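PDB 4KRG: phosphoethanolamine N-methyltransferase 1 from Haemonchus contortus, which probably catalyses the first methylation of phosphoethanolamine on the nematode route to phosphocholine, with S-adenosylmethionine as the methyl donor. Local coordinates for residues A[13-27]-A[85-97]. Sequence-based numbering, arbitrary orientation.
Sequences RDSFKTFWDKYSDKP and TDFIESFIEKNQE. With SAH (S-adenosyl-L-homocysteine), chain D.
Lys17 and Phe87 illustrate how an N-terminal helix can use an aliphatic chain to back the cofactor's adenine. Lys17 CB meets Phe87 CE1 at 3.6 Å. With CG anti to the backbone N (chi1 167°) and a bend at the next bond, CD passes over the centre of the ring, a CH-pi contact, and touches Ile88 CD1. CE then reaches Phe87 O at 3.4 Å, and NZ turns back along its own segment, forming a salt bridge with Asp21 OD1 (2.7 Å) on the syn lone pair. The opposite face of Phe87 carries adenine C5, so the phenyl is sandwiched between lysine and base.

Nearby, Trp20 lays one face over ribose C2' and brings CH2 within 3.5 Å of the SAH sulfur SD, while its CE3 meets the edge of Phe91. Pro27 CB packs on Phe91 CD1 and Lys94 CB. In the conformer described, Ser90 OG donates to Ser24 O (2.8 Å, C=O...donor angle 121°) in the carbonyl plane; a second Ser90 conformer makes this bond less certain.

Asp86, the acidic residue ending strand 81-86 of the Rossmann-like fold, accepts from ribose O2' through OD2 (2.7 Å), which also takes Ile88 N in an Asx turn. Within this contact the ribose hydroxyls are thus recognised through directional hydrogen bonds to Asp86, whereas Phe87 and Trp20 enclose base and ribose by shape and dispersion.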
loop_
_atom_site.group_PDB
_atom_site.type_symbol
_atom_site.label_atom_id
_atom_site.label_comp_id
_atom_site.label_asym_id
_atom_site.label_seq_id
_atom_site.Cartn_x
_atom_site.Cartn_y
_atom_site.Cartn_z
ATOM N N ARG A 13 11.148 -17.861 -17.515
ATOM C CA ARG A 13 11.434 -16.531 -18.028
ATOM C C ARG A 13 10.761 -16.375 -19.385
ATOM O O ARG A 13 10.102 -15.368 -19.654
ATOM C CB ARG A 13 12.944 -16.308 -18.156
ATOM C CG ARG A 13 13.333 -14.931 -18.674
ATOM C CD ARG A 13 13.644 -13.937 -17.547
ATOM N NE ARG A 13 12.575 -13.856 -16.555
ATOM C CZ ARG A 13 11.464 -13.141 -16.694
ATOM N NH1 ARG A 13 11.264 -12.418 -17.790
ATOM N NH2 ARG A 13 10.553 -13.151 -15.731
ATOM N N ASP A 14 10.904 -17.395 -20.226
ATOM C CA ASP A 14 10.397 -17.337 -21.592
ATOM C C ASP A 14 8.881 -17.470 -21.665
ATOM O O ASP A 14 8.275 -17.105 -22.667
ATOM C CB ASP A 14 11.061 -18.408 -22.462
ATOM C CG ASP A 14 10.830 -18.180 -23.948
ATOM O OD1 ASP A 14 10.572 -17.024 -24.347
ATOM O OD2 ASP A 14 10.916 -19.161 -24.722
ATOM N N SER A 15 8.259 -17.988 -20.609
ATOM C CA SER A 15 6.802 -18.109 -20.602
ATOM C C SER A 15 6.152 -16.733 -20.510
ATOM O O SER A 15 5.052 -16.518 -21.017
ATOM C CB SER A 15 6.321 -19.001 -19.462
ATOM O OG SER A 15 6.267 -18.288 -18.247
ATOM N N PHE A 16 6.841 -15.800 -19.862
ATOM C CA PHE A 16 6.352 -14.431 -19.747
ATOM C C PHE A 16 6.548 -13.661 -21.048
ATOM O O PHE A 16 5.648 -12.955 -21.495
ATOM C CB PHE A 16 7.012 -13.708 -18.571
ATOM C CG PHE A 16 6.432 -14.077 -17.232
ATOM C CD1 PHE A 16 5.119 -13.754 -16.919
ATOM C CD2 PHE A 16 7.198 -14.739 -16.284
ATOM C CE1 PHE A 16 4.576 -14.096 -15.686
ATOM C CE2 PHE A 16 6.664 -15.076 -15.048
ATOM C CZ PHE A 16 5.351 -14.754 -14.751
ATOM N N LYS A 17 7.721 -13.805 -21.656
ATOM C CA LYS A 17 7.999 -13.179 -22.949
ATOM C C LYS A 17 7.046 -13.696 -24.030
ATOM O O LYS A 17 6.603 -12.936 -24.893
ATOM C CB LYS A 17 9.463 -13.408 -23.334
ATOM C CG LYS A 17 9.812 -13.086 -24.768
ATOM C CD LYS A 17 9.624 -11.621 -25.068
ATOM C CE LYS A 17 10.226 -11.269 -26.420
ATOM N NZ LYS A 17 9.756 -12.167 -27.517
ATOM N N THR A 18 6.714 -14.983 -23.955
ATOM C CA THR A 18 5.743 -15.600 -24.858
ATOM C C THR A 18 4.338 -15.043 -24.634
ATOM O O THR A 18 3.605 -14.780 -25.588
ATOM C CB THR A 18 5.683 -17.122 -24.663
ATOM O OG1 THR A 18 7.008 -17.649 -24.585
ATOM C CG2 THR A 18 4.950 -17.778 -25.817
ATOM N N PHE A 19 3.959 -14.883 -23.371
ATOM C CA PHE A 19 2.678 -14.278 -23.040
ATOM C C PHE A 19 2.584 -12.882 -23.642
ATOM O O PHE A 19 1.596 -12.537 -24.283
ATOM C CB PHE A 19 2.479 -14.207 -21.527
ATOM C CG PHE A 19 1.228 -13.481 -21.115
ATOM C CD1 PHE A 19 0.005 -14.135 -21.097
ATOM C CD2 PHE A 19 1.276 -12.143 -20.743
ATOM C CE1 PHE A 19 -1.149 -13.466 -20.719
ATOM C CE2 PHE A 19 0.126 -11.467 -20.362
ATOM C CZ PHE A 19 -1.087 -12.127 -20.350
ATOM N N TRP A 20 3.622 -12.079 -23.450
ATOM C CA TRP A 20 3.579 -10.714 -23.948
ATOM C C TRP A 20 3.738 -10.632 -25.460
ATOM O O TRP A 20 3.284 -9.673 -26.079
ATOM C CB TRP A 20 4.569 -9.821 -23.196
ATOM C CG TRP A 20 3.982 -9.357 -21.908
ATOM C CD1 TRP A 20 4.301 -9.779 -20.653
ATOM C CD2 TRP A 20 2.925 -8.415 -21.769
ATOM N NE1 TRP A 20 3.516 -9.134 -19.729
ATOM C CE2 TRP A 20 2.654 -8.286 -20.387
ATOM C CE3 TRP A 20 2.169 -7.649 -22.662
ATOM C CZ2 TRP A 20 1.674 -7.433 -19.890
ATOM C CZ3 TRP A 20 1.198 -6.804 -22.174
ATOM C CH2 TRP A 20 0.955 -6.703 -20.800
ATOM N N ASP A 21 4.360 -11.647 -26.052
ATOM C CA ASP A 21 4.419 -11.753 -27.506
ATOM C C ASP A 21 3.020 -11.721 -28.119
ATOM O O ASP A 21 2.831 -11.199 -29.215
ATOM C CB ASP A 21 5.141 -13.034 -27.936
ATOM C CG ASP A 21 6.649 -12.897 -27.910
ATOM O OD1 ASP A 21 7.142 -11.754 -27.842
ATOM O OD2 ASP A 21 7.341 -13.938 -27.971
ATOM N N LYS A 22 2.044 -12.273 -27.402
ATOM C CA LYS A 22 0.667 -12.323 -27.883
ATOM C C LYS A 22 0.063 -10.934 -28.093
ATOM O O LYS A 22 -0.928 -10.787 -28.803
ATOM C CB LYS A 22 -0.218 -13.147 -26.930
ATOM C CG LYS A 22 0.151 -14.627 -26.842
ATOM C CD LYS A 22 -0.867 -15.443 -26.035
ATOM C CE LYS A 22 -0.922 -15.013 -24.574
ATOM N NZ LYS A 22 -1.896 -15.828 -23.784
ATOM N N TYR A 23 0.669 -9.915 -27.486
ATOM C CA TYR A 23 0.123 -8.560 -27.531
ATOM C C TYR A 23 0.935 -7.593 -28.396
ATOM O O TYR A 23 0.524 -6.457 -28.608
ATOM C CB TYR A 23 -0.061 -8.008 -26.105
ATOM C CG TYR A 23 -1.053 -8.814 -25.294
ATOM C CD1 TYR A 23 -2.413 -8.550 -25.374
ATOM C CD2 TYR A 23 -0.636 -9.858 -24.477
ATOM C CE1 TYR A 23 -3.335 -9.299 -24.655
ATOM C CE2 TYR A 23 -1.554 -10.618 -23.755
ATOM C CZ TYR A 23 -2.901 -10.328 -23.849
ATOM O OH TYR A 23 -3.827 -11.062 -23.136
ATOM N N SER A 24 2.073 -8.049 -28.909
ATOM C CA SER A 24 2.961 -7.188 -29.701
ATOM C C SER A 24 2.337 -6.743 -31.029
ATOM O O SER A 24 2.829 -5.815 -31.677
ATOM C CB SER A 24 4.314 -7.864 -29.939
ATOM O OG SER A 24 4.195 -8.939 -30.853
ATOM N N ASP A 25 1.256 -7.407 -31.425
ATOM C CA ASP A 25 0.476 -6.992 -32.583
ATOM C C ASP A 25 -0.386 -5.794 -32.210
ATOM O O ASP A 25 -0.883 -5.083 -33.082
ATOM C CB ASP A 25 -0.433 -8.126 -33.042
ATOM C CG ASP A 25 -1.505 -8.467 -32.008
ATOM O OD1 ASP A 25 -1.150 -8.763 -30.846
ATOM O OD2 ASP A 25 -2.705 -8.430 -32.358
ATOM N N LYS A 26 -0.568 -5.584 -30.907
ATOM C CA LYS A 26 -1.389 -4.485 -30.406
ATOM C C LYS A 26 -0.610 -3.616 -29.434
ATOM O O LYS A 26 -0.871 -3.642 -28.235
ATOM C CB LYS A 26 -2.642 -5.021 -29.704
ATOM C CG LYS A 26 -3.547 -5.874 -30.583
ATOM C CD LYS A 26 -4.546 -6.680 -29.752
ATOM C CE LYS A 26 -3.855 -7.778 -28.946
ATOM N NZ LYS A 26 -4.783 -8.494 -28.020
ATOM N N PRO A 27 0.355 -2.841 -29.945
ATOM C CA PRO A 27 1.079 -1.931 -29.055
ATOM C C PRO A 27 0.201 -0.735 -28.703
ATOM O O PRO A 27 0.409 0.368 -29.218
ATOM C CB PRO A 27 2.275 -1.500 -29.905
ATOM C CG PRO A 27 1.779 -1.595 -31.303
ATOM C CD PRO A 27 0.849 -2.773 -31.329
ATOM N N THR A 85 12.852 1.017 -20.922
ATOM C CA THR A 85 13.162 -0.348 -21.353
ATOM C C THR A 85 11.921 -1.246 -21.375
ATOM O O THR A 85 10.991 -1.055 -20.594
ATOM C CB THR A 85 14.207 -1.015 -20.437
ATOM O OG1 THR A 85 13.585 -1.418 -19.209
ATOM C CG2 THR A 85 15.349 -0.066 -20.128
ATOM N N ASP A 86 11.924 -2.232 -22.269
ATOM C CA ASP A 86 10.885 -3.258 -22.312
ATOM C C ASP A 86 11.434 -4.445 -23.083
ATOM O O ASP A 86 12.285 -4.270 -23.957
ATOM C CB ASP A 86 9.619 -2.725 -22.990
ATOM C CG ASP A 86 8.370 -3.494 -22.594
ATOM O OD1 ASP A 86 7.727 -3.107 -21.594
ATOM O OD2 ASP A 86 8.029 -4.489 -23.274
ATOM N N PHE A 87 10.967 -5.653 -22.777
ATOM C CA PHE A 87 11.485 -6.815 -23.502
ATOM C C PHE A 87 10.695 -7.166 -24.770
ATOM O O PHE A 87 11.070 -8.067 -25.516
ATOM C CB PHE A 87 11.772 -8.019 -22.576
ATOM C CG PHE A 87 10.548 -8.730 -22.045
ATOM C CD1 PHE A 87 10.685 -9.973 -21.454
ATOM C CD2 PHE A 87 9.285 -8.171 -22.123
ATOM C CE1 PHE A 87 9.594 -10.646 -20.963
ATOM C CE2 PHE A 87 8.185 -8.845 -21.634
ATOM C CZ PHE A 87 8.339 -10.081 -21.050
ATOM N N ILE A 88 9.622 -6.420 -25.025
ATOM C CA ILE A 88 8.898 -6.552 -26.284
ATOM C C ILE A 88 9.290 -5.444 -27.258
ATOM O O ILE A 88 9.056 -4.267 -27.000
ATOM C CB ILE A 88 7.378 -6.538 -26.086
ATOM C CG1 ILE A 88 6.936 -7.721 -25.220
ATOM C CG2 ILE A 88 6.685 -6.583 -27.429
ATOM C CD1 ILE A 88 7.295 -9.058 -25.796
ATOM N N GLU A 89 9.877 -5.845 -28.382
ATOM C CA GLU A 89 10.443 -4.930 -29.367
ATOM C C GLU A 89 9.454 -3.935 -29.961
ATOM O O GLU A 89 9.741 -2.740 -30.036
ATOM C CB GLU A 89 11.093 -5.734 -30.486
ATOM C CG GLU A 89 11.250 -4.973 -31.780
ATOM C CD GLU A 89 11.831 -5.832 -32.879
ATOM O OE1 GLU A 89 12.519 -6.823 -32.550
ATOM O OE2 GLU A 89 11.592 -5.525 -34.067
ATOM N N SER A 90 8.286 -4.414 -30.381
ATOM C CA SER A 90 7.310 -3.532 -31.011
ATOM C C SER A 90 6.807 -2.468 -30.034
ATOM O O SER A 90 6.473 -1.359 -30.437
ATOM C CB SER A 90 6.140 -4.326 -31.598
ATOM O OG SER A 90 5.056 -4.387 -30.696
ATOM N N PHE A 91 6.764 -2.805 -28.750
ATOM C CA PHE A 91 6.330 -1.843 -27.738
ATOM C C PHE A 91 7.315 -0.682 -27.674
ATOM O O PHE A 91 6.914 0.480 -27.706
ATOM C CB PHE A 91 6.179 -2.507 -26.361
ATOM C CG PHE A 91 5.026 -3.483 -26.271
ATOM C CD1 PHE A 91 4.097 -3.601 -27.299
ATOM C CD2 PHE A 91 4.871 -4.280 -25.144
ATOM C CE1 PHE A 91 3.037 -4.496 -27.203
ATOM C CE2 PHE A 91 3.820 -5.177 -25.049
ATOM C CZ PHE A 91 2.903 -5.281 -26.079
ATOM N N ILE A 92 8.605 -1.007 -27.604
ATOM C CA ILE A 92 9.658 0.005 -27.602
ATOM C C ILE A 92 9.594 0.830 -28.886
ATOM O O ILE A 92 9.789 2.051 -28.867
ATOM C CB ILE A 92 11.054 -0.630 -27.443
ATOM C CG1 ILE A 92 11.330 -0.958 -25.974
ATOM C CG2 ILE A 92 12.134 0.293 -27.974
ATOM C CD1 ILE A 92 11.346 0.262 -25.048
ATOM N N GLU A 93 9.313 0.165 -30.002
ATOM C CA GLU A 93 9.164 0.864 -31.273
ATOM C C GLU A 93 8.003 1.856 -31.242
ATOM O O GLU A 93 8.140 2.986 -31.694
ATOM C CB GLU A 93 9.025 -0.132 -32.426
ATOM C CG GLU A 93 10.305 -0.888 -32.710
ATOM C CD GLU A 93 10.099 -2.052 -33.647
ATOM O OE1 GLU A 93 8.929 -2.388 -33.935
ATOM O OE2 GLU A 93 11.109 -2.634 -34.095
ATOM N N LYS A 94 6.865 1.436 -30.700
ATOM C CA LYS A 94 5.728 2.344 -30.531
ATOM C C LYS A 94 6.072 3.489 -29.560
ATOM O O LYS A 94 5.673 4.628 -29.773
ATOM C CB LYS A 94 4.482 1.568 -30.083
ATOM C CG LYS A 94 3.257 2.420 -29.782
ATOM C CD LYS A 94 2.952 3.413 -30.895
ATOM C CE LYS A 94 1.593 3.154 -31.516
ATOM N NZ LYS A 94 1.079 4.356 -32.230
ATOM N N ASN A 95 6.827 3.170 -28.509
ATOM C CA ASN A 95 7.341 4.149 -27.548
ATOM C C ASN A 95 8.145 5.247 -28.258
ATOM O O ASN A 95 7.911 6.443 -28.056
ATOM C CB ASN A 95 8.226 3.407 -26.535
ATOM C CG ASN A 95 8.413 4.151 -25.229
ATOM O OD1 ASN A 95 8.336 5.378 -25.171
ATOM N ND2 ASN A 95 8.687 3.398 -24.168
ATOM N N GLN A 96 9.085 4.831 -29.103
ATOM C CA GLN A 96 9.923 5.761 -29.872
ATOM C C GLN A 96 9.151 6.616 -30.868
ATOM O O GLN A 96 9.587 7.706 -31.225
ATOM C CB GLN A 96 11.015 5.000 -30.628
ATOM C CG GLN A 96 12.015 4.279 -29.747
ATOM C CD GLN A 96 12.957 3.409 -30.544
ATOM O OE1 GLN A 96 12.671 2.236 -30.792
ATOM N NE2 GLN A 96 14.083 3.981 -30.967
ATOM N N GLU A 97 8.023 6.108 -31.346
ATOM C CA GLU A 97 7.214 6.847 -32.306
ATOM C C GLU A 97 6.424 7.940 -31.595
ATOM O O GLU A 97 6.452 9.102 -32.002
ATOM C CB GLU A 97 6.272 5.900 -33.045
ATOM C CG GLU A 97 5.372 6.573 -34.062
ATOM C CD GLU A 97 4.551 5.576 -34.860
ATOM O OE1 GLU A 97 4.919 4.379 -34.889
ATOM O OE2 GLU A 97 3.535 5.990 -35.459
HETATM N N SAH D . 4.369 -0.347 -17.280
HETATM C CA SAH D . 3.576 -0.065 -18.487
HETATM C CB SAH D . 3.189 -1.428 -19.156
HETATM C CG SAH D . 2.465 -2.394 -18.220
HETATM S SD SAH D . 2.206 -4.066 -18.880
HETATM C C SAH D . 2.380 0.737 -18.162
HETATM O O SAH D . 1.814 0.578 -17.092
HETATM O OXT SAH D . 1.802 1.305 -19.063
HETATM C "C5'" SAH D . 3.799 -4.908 -18.689
HETATM C "C4'" SAH D . 4.935 -4.431 -19.415
HETATM O "O4'" SAH D . 6.150 -4.922 -18.788
HETATM C "C3'" SAH D . 4.944 -4.938 -20.800
HETATM O "O3'" SAH D . 5.429 -3.933 -21.661
HETATM C "C2'" SAH D . 5.885 -6.049 -20.770
HETATM O "O2'" SAH D . 6.467 -6.250 -22.027
HETATM C "C1'" SAH D . 6.878 -5.600 -19.765
HETATM N N9 SAH D . 7.667 -6.723 -19.147
HETATM C C8 SAH D . 7.197 -7.760 -18.443
HETATM N N7 SAH D . 8.251 -8.424 -17.963
HETATM C C5 SAH D . 9.377 -7.820 -18.348
HETATM C C6 SAH D . 10.742 -8.081 -18.141
HETATM N N6 SAH D . 11.163 -9.161 -17.403
HETATM N N1 SAH D . 11.636 -7.236 -18.686
HETATM C C2 SAH D . 11.261 -6.183 -19.403
HETATM N N3 SAH D . 9.962 -5.911 -19.619
HETATM C C4 SAH D . 9.007 -6.706 -19.104
#